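Local coordinates for protein phage integrase/site-specific recombinase (Haloarcula marismortui, PDB 3NRW) that probably binds DNA as a site-specific recombinase of the phage integrase family, this chain being its all-helical N-terminal core-binding domain, at residues K37-W42 with K84-Y89; E44-T49 with L59-T64; T64-S69 with N77-T82. One frame throughout, in Å; residues are numbered along the deposited sequence.

Contact 1 (K37-W42 with K84-Y89)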
loop_
_atom_site.group_PDB
_atom_site.type_symbol
_atom_site.label_atom_id
_atom_site.label_comp_id
_atom_site.label_asym_id
_atom_site.label_seq_id
_atom_site.Cartn_x
_atom_site.Cartn_y
_atom_site.Cartn_z
ATOM N N LYS A 37 -0.707 -2.609 7.174
ATOM C CA LYS A 37 0.283 -2.952 8.185
ATOM C C LYS A 37 1.221 -4.015 7.623
ATOM O O LYS A 37 2.425 -3.984 7.869
ATOM C CB LYS A 37 -0.394 -3.475 9.456
ATOM C CG LYS A 37 0.589 -3.868 10.557
ATOM C CD LYS A 37 -0.141 -4.477 11.743
ATOM C CE LYS A 37 0.832 -5.046 12.760
ATOM N NZ LYS A 37 0.127 -5.712 13.892
ATOM N N HIS A 38 0.672 -4.952 6.856
ATOM C CA HIS A 38 1.489 -6.009 6.282
ATOM C C HIS A 38 2.504 -5.444 5.312
ATOM O O HIS A 38 3.642 -5.909 5.246
ATOM C CB HIS A 38 0.622 -7.047 5.569
ATOM C CG HIS A 38 -0.326 -7.753 6.483
ATOM N ND1 HIS A 38 -1.667 -7.439 6.553
ATOM C CD2 HIS A 38 -0.114 -8.707 7.418
ATOM C CE1 HIS A 38 -2.238 -8.170 7.494
ATOM N NE2 HIS A 38 -1.316 -8.946 8.034
ATOM N N PHE A 39 2.095 -4.439 4.554
ATOM C CA PHE A 39 3.004 -3.850 3.593
ATOM C C PHE A 39 4.113 -3.047 4.265
ATOM O O PHE A 39 5.277 -3.146 3.880
ATOM C CB PHE A 39 2.256 -2.955 2.614
ATOM C CG PHE A 39 3.131 -2.418 1.532
ATOM C CD1 PHE A 39 3.859 -1.249 1.724
ATOM C CD2 PHE A 39 3.317 -3.142 0.365
ATOM C CE1 PHE A 39 4.764 -0.810 0.767
ATOM C CE2 PHE A 39 4.219 -2.712 -0.599
ATOM C CZ PHE A 39 4.946 -1.548 -0.395
ATOM N N VAL A 40 3.754 -2.251 5.263
ATOM C CA VAL A 40 4.751 -1.441 5.950
ATOM C C VAL A 40 5.835 -2.301 6.591
ATOM O O VAL A 40 7.022 -2.010 6.442
ATOM C CB VAL A 40 4.101 -0.538 7.020
ATOM C CG1 VAL A 40 5.176 0.207 7.803
ATOM C CG2 VAL A 40 3.172 0.462 6.341
ATOM N N GLU A 41 5.445 -3.364 7.294
ATOM C CA GLU A 41 6.439 -4.230 7.925
ATOM C C GLU A 41 7.300 -4.919 6.869
ATOM O O GLU A 41 8.517 -5.010 7.019
ATOM C CB GLU A 41 5.760 -5.268 8.828
ATOM C CG GLU A 41 4.555 -5.953 8.214
ATOM C CD GLU A 41 3.963 -7.015 9.121
ATOM O OE1 GLU A 41 4.710 -7.938 9.513
ATOM O OE2 GLU A 41 2.754 -6.935 9.433
ATOM N N TRP A 42 6.667 -5.393 5.797
ATOM C CA TRP A 42 7.385 -6.050 4.712
ATOM C C TRP A 42 8.372 -5.082 4.060
ATOM O O TRP A 42 9.546 -5.408 3.871
ATOM C CB TRP A 42 6.394 -6.564 3.661
ATOM C CG TRP A 42 7.039 -7.160 2.429
ATOM C CD1 TRP A 42 7.445 -8.454 2.253
ATOM C CD2 TRP A 42 7.330 -6.479 1.207
ATOM N NE1 TRP A 42 7.968 -8.622 0.992
ATOM C CE2 TRP A 42 7.910 -7.424 0.327
ATOM C CE3 TRP A 42 7.158 -5.160 0.762
ATOM C CZ2 TRP A 42 8.317 -7.092 -0.967
ATOM C CZ3 TRP A 42 7.566 -4.828 -0.531
ATOM C CH2 TRP A 42 8.138 -5.794 -1.378
ATOM N N LYS A 84 -3.572 -0.654 -3.934
ATOM C CA LYS A 84 -3.739 0.083 -5.181
ATOM C C LYS A 84 -4.253 1.506 -4.935
ATOM O O LYS A 84 -3.711 2.471 -5.475
ATOM C CB LYS A 84 -4.715 -0.658 -6.101
ATOM C CG LYS A 84 -5.092 0.119 -7.354
ATOM C CD LYS A 84 -3.966 0.116 -8.366
ATOM C CE LYS A 84 -4.194 -0.938 -9.438
ATOM N NZ LYS A 84 -5.313 -0.558 -10.349
ATOM N N ASN A 85 -5.300 1.635 -4.127
ATOM C CA ASN A 85 -5.865 2.949 -3.839
ATOM C C ASN A 85 -4.860 3.826 -3.109
ATOM O O ASN A 85 -4.820 5.048 -3.294
ATOM C CB ASN A 85 -7.133 2.819 -3.000
ATOM C CG ASN A 85 -8.205 2.027 -3.706
ATOM O OD1 ASN A 85 -8.226 1.960 -4.933
ATOM N ND2 ASN A 85 -9.107 1.433 -2.941
ATOM N N TRP A 86 -4.049 3.197 -2.270
ATOM C CA TRP A 86 -3.037 3.922 -1.522
ATOM C C TRP A 86 -2.026 4.528 -2.487
ATOM O O TRP A 86 -1.721 5.718 -2.398
ATOM C CB TRP A 86 -2.357 2.968 -0.546
ATOM C CG TRP A 86 -1.281 3.553 0.295
ATOM C CD1 TRP A 86 -1.206 4.822 0.791
ATOM C CD2 TRP A 86 -0.168 2.840 0.840
ATOM N NE1 TRP A 86 -0.109 4.941 1.630
ATOM C CE2 TRP A 86 0.537 3.736 1.675
ATOM C CE3 TRP A 86 0.293 1.525 0.709
ATOM C CZ2 TRP A 86 1.685 3.351 2.377
ATOM C CZ3 TRP A 86 1.440 1.144 1.409
ATOM C CH2 TRP A 86 2.117 2.056 2.233
ATOM N N LEU A 87 -1.522 3.723 -3.417
ATOM C CA LEU A 87 -0.552 4.221 -4.381
ATOM C C LEU A 87 -1.141 5.306 -5.283
ATOM O O LEU A 87 -0.422 6.208 -5.711
ATOM C CB LEU A 87 0.012 3.072 -5.220
ATOM C CG LEU A 87 0.800 2.028 -4.415
ATOM C CD1 LEU A 87 1.403 1.010 -5.363
ATOM C CD2 LEU A 87 1.901 2.710 -3.599
ATOM N N GLU A 88 -2.438 5.225 -5.574
ATOM C CA GLU A 88 -3.076 6.248 -6.407
ATOM C C GLU A 88 -3.016 7.578 -5.665
ATOM O O GLU A 88 -2.752 8.619 -6.263
ATOM C CB GLU A 88 -4.536 5.882 -6.705
ATOM C CG GLU A 88 -4.681 4.567 -7.454
ATOM C CD GLU A 88 -6.096 4.308 -7.943
ATOM O OE1 GLU A 88 -7.054 4.650 -7.220
ATOM O OE2 GLU A 88 -6.246 3.738 -9.044
ATOM N N TYR A 89 -3.263 7.537 -4.359
ATOM C CA TYR A 89 -3.211 8.738 -3.534
ATOM C C TYR A 89 -1.797 9.302 -3.557
ATOM O O TYR A 89 -1.597 10.497 -3.782
ATOM C CB TYR A 89 -3.615 8.419 -2.088
ATOM C CG TYR A 89 -3.297 9.516 -1.096
ATOM C CD1 TYR A 89 -3.852 10.789 -1.229
ATOM C CD2 TYR A 89 -2.431 9.284 -0.024
ATOM C CE1 TYR A 89 -3.554 11.802 -0.323
ATOM C CE2 TYR A 89 -2.126 10.291 0.885
ATOM C CZ TYR A 89 -2.692 11.551 0.730
ATOM O OH TYR A 89 -2.394 12.563 1.617
#
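Phe39 and Trp86 meet as an offset edge-to-face pair in the middle of the domain. The indole presents the outer corner of its six-membered ring, and CZ3 of Trp86 comes to 3.4 Å from CD1 of Phe39. The neighbouring indole atom follows a little farther off, with CH2 of Trp86 3.8 Å from Phe39 CD1. The two ring planes stand at 85°, close to perpendicular, and the centroid of the phenyl ring lies 5.5 Å from that of the indole benzene ring. The approach centres on Phe39 CD1; CG and CE1 of Phe39, on either side of it, are each 3.9 Å from Trp86 CZ3. In both residues CG lies anti to the backbone N (chi1 -175° in Phe39, 180° in Trp86), which carries each ring from its helix toward the other. The helices therefore need not approach closely: CA of Phe39 and CA of Trp86, the nearest pair of the two segments, are 11.1 Å apart.

Helix 26-45 and helix 73-92 are thus joined through aromatic rings at the centre of the four-helix core-binding domain, the all-helical N-terminal part of this recombinase. The contact is buried and has no hydrogen bond across it. The polar end of the indole is satisfied by helix 9-20, where Trp86 NE1 is hydrogen-bonded to the backbone O of Ala12; this bond anchors the pyrrole side while the benzene side reaches Phe39. Further out, Tyr62 of helix 56-67 makes an edge-to-face contact with Phe39, and Tyr16 meets the Trp86 ring. Leu54 and Leu83 also pack on Phe39, while Met51 and Arg13 touch Trp86.

Contact 2 (E44-T49 with L59-T64)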
loop_
_atom_site.group_PDB
_atom_site.type_symbol
_atom_site.label_atom_id
_atom_site.label_comp_id
_atom_site.label_asym_id
_atom_site.label_seq_id
_atom_site.Cartn_x
_atom_site.Cartn_y
_atom_site.Cartn_z
ATOM N N GLU A 44 9.649 -2.264 5.257
ATOM C CA GLU A 44 10.711 -1.876 6.179
ATOM C C GLU A 44 11.752 -2.988 6.299
ATOM O O GLU A 44 12.953 -2.717 6.323
ATOM C CB GLU A 44 10.142 -1.548 7.564
ATOM C CG GLU A 44 9.217 -0.324 7.583
ATOM C CD GLU A 44 8.769 0.055 8.976
ATOM O OE1 GLU A 44 8.944 -0.767 9.901
ATOM O OE2 GLU A 44 8.229 1.172 9.150
ATOM N N GLU A 45 11.300 -4.235 6.365
ATOM C CA GLU A 45 12.235 -5.352 6.476
ATOM C C GLU A 45 13.069 -5.545 5.217
ATOM O O GLU A 45 14.180 -6.076 5.278
ATOM C CB GLU A 45 11.482 -6.636 6.820
ATOM C CG GLU A 45 11.102 -6.699 8.284
ATOM C CD GLU A 45 12.320 -6.776 9.191
ATOM O OE1 GLU A 45 12.182 -6.515 10.401
ATOM O OE2 GLU A 45 13.415 -7.104 8.695
ATOM N N ARG A 46 12.533 -5.095 4.083
ATOM C CA ARG A 46 13.211 -5.199 2.799
ATOM C C ARG A 46 14.007 -3.931 2.503
ATOM O O ARG A 46 14.420 -3.702 1.367
ATOM C CB ARG A 46 12.194 -5.427 1.676
ATOM C CG ARG A 46 11.401 -6.718 1.784
ATOM C CD ARG A 46 12.318 -7.926 1.815
ATOM N NE ARG A 46 11.889 -8.961 0.877
ATOM C CZ ARG A 46 11.928 -8.832 -0.445
ATOM N NH1 ARG A 46 12.378 -7.712 -0.991
ATOM N NH2 ARG A 46 11.518 -9.824 -1.227
ATOM N N ASP A 47 14.200 -3.107 3.530
ATOM C CA ASP A 47 14.956 -1.861 3.426
ATOM C C ASP A 47 14.419 -0.840 2.421
ATOM O O ASP A 47 15.190 -0.127 1.779
ATOM C CB ASP A 47 16.429 -2.150 3.109
ATOM C CG ASP A 47 17.069 -3.106 4.102
ATOM O OD1 ASP A 47 16.891 -2.915 5.325
ATOM O OD2 ASP A 47 17.760 -4.048 3.657
ATOM N N ILE A 48 13.102 -0.772 2.269
ATOM C CA ILE A 48 12.493 0.213 1.375
ATOM C C ILE A 48 12.245 1.451 2.238
ATOM O O ILE A 48 11.286 1.493 3.005
ATOM C CB ILE A 48 11.160 -0.313 0.807
ATOM C CG1 ILE A 48 11.447 -1.499 -0.126
ATOM C CG2 ILE A 48 10.404 0.806 0.074
ATOM C CD1 ILE A 48 10.216 -2.253 -0.589
ATOM N N THR A 49 13.105 2.459 2.107
ATOM C CA THR A 49 13.001 3.671 2.922
ATOM C C THR A 49 12.160 4.806 2.359
ATOM O O THR A 49 11.851 5.754 3.076
ATOM C CB THR A 49 14.399 4.237 3.242
ATOM O OG1 THR A 49 15.068 4.559 2.018
ATOM C CG2 THR A 49 15.223 3.212 4.014
ATOM N N LEU A 59 6.447 -4.709 -6.197
ATOM C CA LEU A 59 5.018 -4.909 -5.949
ATOM C C LEU A 59 4.640 -6.373 -6.164
ATOM O O LEU A 59 3.830 -6.931 -5.411
ATOM C CB LEU A 59 4.178 -4.014 -6.866
ATOM C CG LEU A 59 4.234 -2.512 -6.561
ATOM C CD1 LEU A 59 3.430 -1.749 -7.601
ATOM C CD2 LEU A 59 3.692 -2.247 -5.164
ATOM N N ASP A 60 5.226 -6.996 -7.186
ATOM C CA ASP A 60 4.947 -8.403 -7.471
ATOM C C ASP A 60 5.509 -9.274 -6.347
ATOM O O ASP A 60 4.924 -10.291 -5.990
ATOM C CB ASP A 60 5.572 -8.822 -8.805
ATOM C CG ASP A 60 5.281 -10.279 -9.155
ATOM O OD1 ASP A 60 4.152 -10.579 -9.604
ATOM O OD2 ASP A 60 6.179 -11.129 -8.962
ATOM N N GLU A 61 6.660 -8.878 -5.807
ATOM C CA GLU A 61 7.271 -9.618 -4.716
ATOM C C GLU A 61 6.322 -9.575 -3.531
ATOM O O GLU A 61 6.096 -10.587 -2.865
ATOM C CB GLU A 61 8.609 -8.994 -4.321
ATOM C CG GLU A 61 9.740 -9.289 -5.294
ATOM C CD GLU A 61 10.377 -10.646 -5.057
ATOM O OE1 GLU A 61 11.248 -10.744 -4.166
ATOM O OE2 GLU A 61 10.000 -11.617 -5.748
ATOM N N TYR A 62 5.761 -8.400 -3.270
ATOM C CA TYR A 62 4.844 -8.261 -2.148
ATOM C C TYR A 62 3.605 -9.119 -2.349
ATOM O O TYR A 62 3.173 -9.831 -1.437
ATOM C CB TYR A 62 4.417 -6.807 -1.960
ATOM C CG TYR A 62 3.455 -6.648 -0.805
ATOM C CD1 TYR A 62 2.113 -6.356 -1.025
ATOM C CD2 TYR A 62 3.881 -6.835 0.507
ATOM C CE1 TYR A 62 1.213 -6.253 0.037
ATOM C CE2 TYR A 62 2.996 -6.737 1.576
ATOM C CZ TYR A 62 1.665 -6.445 1.333
ATOM O OH TYR A 62 0.793 -6.343 2.386
ATOM N N GLU A 63 3.028 -9.056 -3.542
ATOM C CA GLU A 63 1.837 -9.840 -3.815
ATOM C C GLU A 63 2.081 -11.326 -3.569
ATOM O O GLU A 63 1.270 -12.010 -2.936
ATOM C CB GLU A 63 1.379 -9.622 -5.255
ATOM C CG GLU A 63 0.138 -10.414 -5.616
ATOM C CD GLU A 63 -0.295 -10.187 -7.042
ATOM O OE1 GLU A 63 -1.265 -10.844 -7.469
ATOM O OE2 GLU A 63 0.335 -9.355 -7.730
ATOM N N THR A 64 3.204 -11.826 -4.070
ATOM C CA THR A 64 3.544 -13.233 -3.900
ATOM C C THR A 64 3.747 -13.592 -2.431
ATOM O O THR A 64 3.365 -14.673 -1.981
ATOM C CB THR A 64 4.798 -13.566 -4.697
ATOM O OG1 THR A 64 4.540 -13.298 -6.079
ATOM C CG2 THR A 64 5.165 -15.027 -4.533
#
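Arg46 and Glu61 both start with CG anti to the carbonyl carbon (chi1 -63° in Arg46) and then bend, Arg46 at chi2 and chi3 and Glu61 at chi2, which brings a guanidinium and a carboxylate together between the residue just past helix 26-45 and helix 56-67. A single salt-bridging hydrogen bond results, from Arg46 NH2 to Glu61 OE1 at 3.1 Å, with an N-H...O angle of 145°. The oxygen sits at the edge of the guanidinium, practically in its plane. Seen from the acid the approach is less regular: NH2 comes to the anti side of OE1, out of the carboxylate plane, and the two planar groups are turned 54° from each other.

Arg46 is the first residue to leave helical geometry, just ahead of Asp47, whose positive phi marks the C-prime position of a Schellman motif closing helix 26-45. Nearby, Trp42 touches both Ile48 and the Glu61 side chain. With one bent bond, twisted planes and an exposed arginine, the pair forms a surface electrostatic link that is probably weaker than a two-bonded bridge and partly screened by solvent.

Contact 3 (T64-S69 with N77-T82)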
loop_
_atom_site.group_PDB
_atom_site.type_symbol
_atom_site.label_atom_id
_atom_site.label_comp_id
_atom_site.label_asym_id
_atom_site.label_seq_id
_atom_site.Cartn_x
_atom_site.Cartn_y
_atom_site.Cartn_z
ATOM N N THR A 64 3.204 -11.826 -4.070
ATOM C CA THR A 64 3.544 -13.233 -3.900
ATOM C C THR A 64 3.747 -13.592 -2.431
ATOM O O THR A 64 3.365 -14.673 -1.981
ATOM C CB THR A 64 4.798 -13.566 -4.697
ATOM O OG1 THR A 64 4.540 -13.298 -6.079
ATOM C CG2 THR A 64 5.165 -15.027 -4.533
ATOM N N PHE A 65 4.356 -12.676 -1.691
ATOM C CA PHE A 65 4.586 -12.860 -0.268
ATOM C C PHE A 65 3.232 -13.048 0.420
ATOM O O PHE A 65 3.019 -14.028 1.143
ATOM C CB PHE A 65 5.325 -11.629 0.271
ATOM C CG PHE A 65 5.305 -11.499 1.765
ATOM C CD1 PHE A 65 4.525 -10.517 2.370
ATOM C CD2 PHE A 65 6.090 -12.325 2.565
ATOM C CE1 PHE A 65 4.529 -10.353 3.754
ATOM C CE2 PHE A 65 6.103 -12.170 3.952
ATOM C CZ PHE A 65 5.321 -11.180 4.548
ATOM N N ARG A 66 2.306 -12.126 0.175
ATOM C CA ARG A 66 0.983 -12.213 0.792
ATOM C C ARG A 66 0.222 -13.472 0.348
ATOM O O ARG A 66 -0.506 -14.073 1.138
ATOM C CB ARG A 66 0.165 -10.953 0.481
ATOM C CG ARG A 66 0.734 -9.675 1.108
ATOM C CD ARG A 66 0.852 -9.801 2.628
ATOM N NE ARG A 66 -0.456 -9.860 3.274
ATOM C CZ ARG A 66 -0.728 -10.588 4.354
ATOM N NH1 ARG A 66 0.216 -11.331 4.919
ATOM N NH2 ARG A 66 -1.949 -10.579 4.867
ATOM N N ARG A 67 0.408 -13.876 -0.903
ATOM C CA ARG A 67 -0.260 -15.063 -1.430
ATOM C C ARG A 67 0.252 -16.313 -0.709
ATOM O O ARG A 67 -0.390 -17.368 -0.724
ATOM C CB ARG A 67 0.006 -15.170 -2.932
ATOM C CG ARG A 67 -0.956 -16.065 -3.690
ATOM C CD ARG A 67 -0.215 -17.196 -4.378
ATOM N NE ARG A 67 0.911 -16.728 -5.185
ATOM C CZ ARG A 67 0.811 -15.882 -6.206
ATOM N NH1 ARG A 67 -0.372 -15.395 -6.558
ATOM N NH2 ARG A 67 1.897 -15.536 -6.887
ATOM N N GLY A 68 1.416 -16.183 -0.079
ATOM C CA GLY A 68 2.003 -17.293 0.649
ATOM C C GLY A 68 1.565 -17.361 2.104
ATOM O O GLY A 68 2.025 -18.222 2.853
ATOM N N SER A 69 0.682 -16.453 2.511
ATOM C CA SER A 69 0.181 -16.435 3.884
ATOM C C SER A 69 -1.061 -17.320 3.981
ATOM O O SER A 69 -1.413 -17.998 3.018
ATOM C CB SER A 69 -0.167 -15.005 4.313
ATOM O OG SER A 69 -1.309 -14.520 3.620
ATOM N N ASN A 77 -7.543 -10.030 -2.112
ATOM C CA ASN A 77 -8.019 -9.106 -3.134
ATOM C C ASN A 77 -8.287 -7.726 -2.535
ATOM O O ASN A 77 -7.913 -6.708 -3.116
ATOM C CB ASN A 77 -9.306 -9.638 -3.775
ATOM C CG ASN A 77 -9.099 -10.946 -4.520
ATOM O OD1 ASN A 77 -10.033 -11.482 -5.120
ATOM N ND2 ASN A 77 -7.876 -11.466 -4.485
ATOM N N GLY A 78 -8.943 -7.705 -1.376
ATOM C CA GLY A 78 -9.259 -6.448 -0.721
ATOM C C GLY A 78 -8.005 -5.748 -0.242
ATOM O O GLY A 78 -7.949 -4.521 -0.154
ATOM N N GLU A 79 -6.990 -6.547 0.062
ATOM C CA GLU A 79 -5.718 -6.029 0.530
ATOM C C GLU A 79 -4.971 -5.375 -0.625
ATOM O O GLU A 79 -4.400 -4.289 -0.481
ATOM C CB GLU A 79 -4.886 -7.172 1.096
ATOM C CG GLU A 79 -3.783 -6.731 2.004
ATOM C CD GLU A 79 -2.978 -7.893 2.520
ATOM O OE1 GLU A 79 -3.569 -8.804 3.139
ATOM O OE2 GLU A 79 -1.753 -7.893 2.296
HETATM N N MSE A 80 -4.968 -6.037 -1.776
HETATM C CA MSE A 80 -4.277 -5.490 -2.938
HETATM C C MSE A 80 -5.002 -4.253 -3.460
HETATM O O MSE A 80 -4.367 -3.326 -3.965
HETATM C CB MSE A 80 -4.158 -6.545 -4.048
HETATM C CG MSE A 80 -3.253 -7.743 -3.702
HETATM SE SE MSE A 80 -1.461 -7.224 -3.175
HETATM C CE MSE A 80 -0.786 -6.523 -4.864
ATOM N N GLN A 81 -6.326 -4.243 -3.338
ATOM C CA GLN A 81 -7.130 -3.110 -3.790
ATOM C C GLN A 81 -6.829 -1.881 -2.935
ATOM O O GLN A 81 -6.750 -0.758 -3.441
ATOM C CB GLN A 81 -8.620 -3.441 -3.707
ATOM C CG GLN A 81 -9.525 -2.298 -4.129
ATOM C CD GLN A 81 -9.279 -1.865 -5.561
ATOM O OE1 GLN A 81 -9.489 -2.635 -6.499
ATOM N NE2 GLN A 81 -8.821 -0.629 -5.737
ATOM N N THR A 82 -6.675 -2.092 -1.632
ATOM C CA THR A 82 -6.359 -0.983 -0.752
ATOM C C THR A 82 -4.944 -0.524 -1.078
ATOM O O THR A 82 -4.667 0.669 -1.077
ATOM C CB THR A 82 -6.474 -1.373 0.740
ATOM O OG1 THR A 82 -7.858 -1.412 1.118
ATOM C CG2 THR A 82 -5.748 -0.360 1.617
#
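Glu79 OE2 receives the shortest polar bond between the two segments, from Arg66 NE at 2.6 Å with an N-H...O angle of 150°. A second bond runs alongside it, from Arg66 NH2 to Glu79 OE1 at 3.0 Å. The arginine therefore grips the carboxylate side-on, NE and one terminal nitrogen each taking a different oxygen. Both oxygens are approached from the syn side, and both lie close to the guanidinium plane. The two planar groups are only 23° apart, and this near-coplanarity with two bonds holds each against rotation about its last torsion.

The side chains reach this arrangement differently. Arg66 folds back on itself, bent at chi2 and chi3, and its CD comes to 3.2 Å from Glu79 OE2. Glu79 instead stretches out from helix 73-92, with CG anti to the backbone N (chi1 -161°) and the chain extended beyond it, crossing the arginine at about a right angle. The pair is buried, so the opposite charges probably compensate one another in surroundings that would otherwise disfavour them. His38 of helix 26-45 packs on the arginine, Arg35 touches Glu79, and the hydroxyl of Tyr62 lies near Glu79 OE2.

At the end of helix 56-67 the carbonyl O of Arg66 accepts from Ser69 N at 3.0 Å and from Ser69 OG at 2.6 Å, the hydroxyl lying in the carbonyl plane. These bonds tie Ser69 back to the last turn of the helix. The whole is a short loop between consecutive helices 56-67 and 73-92 of the core-binding domain, with the two helices bridged by a buried bidentate arginine-glutamate salt bridge.

Contact 1 lies at the centre of the chain, whereas contacts 2 and 3 are each about 10 Å from it, measured between centres. Together they join three helices pairwise: 26-45 with 73-92 in contact 1, the turn just after 26-45 with 56-67 in contact 2, and 56-67 with 73-92 in contact 3. Chemistry follows position. The central contact is purely aromatic; contact 3 is buried but charged, with two bonds, and contact 2 is a single-bonded bridge at the surface. Tyr62, on a segment of contact 2, packs against Trp42 of contact 1 and has its hydroxyl close to the glutamate of contact 3. Along the chain, contacts 2 and 3 follow one another inside the loop closed by contact 1.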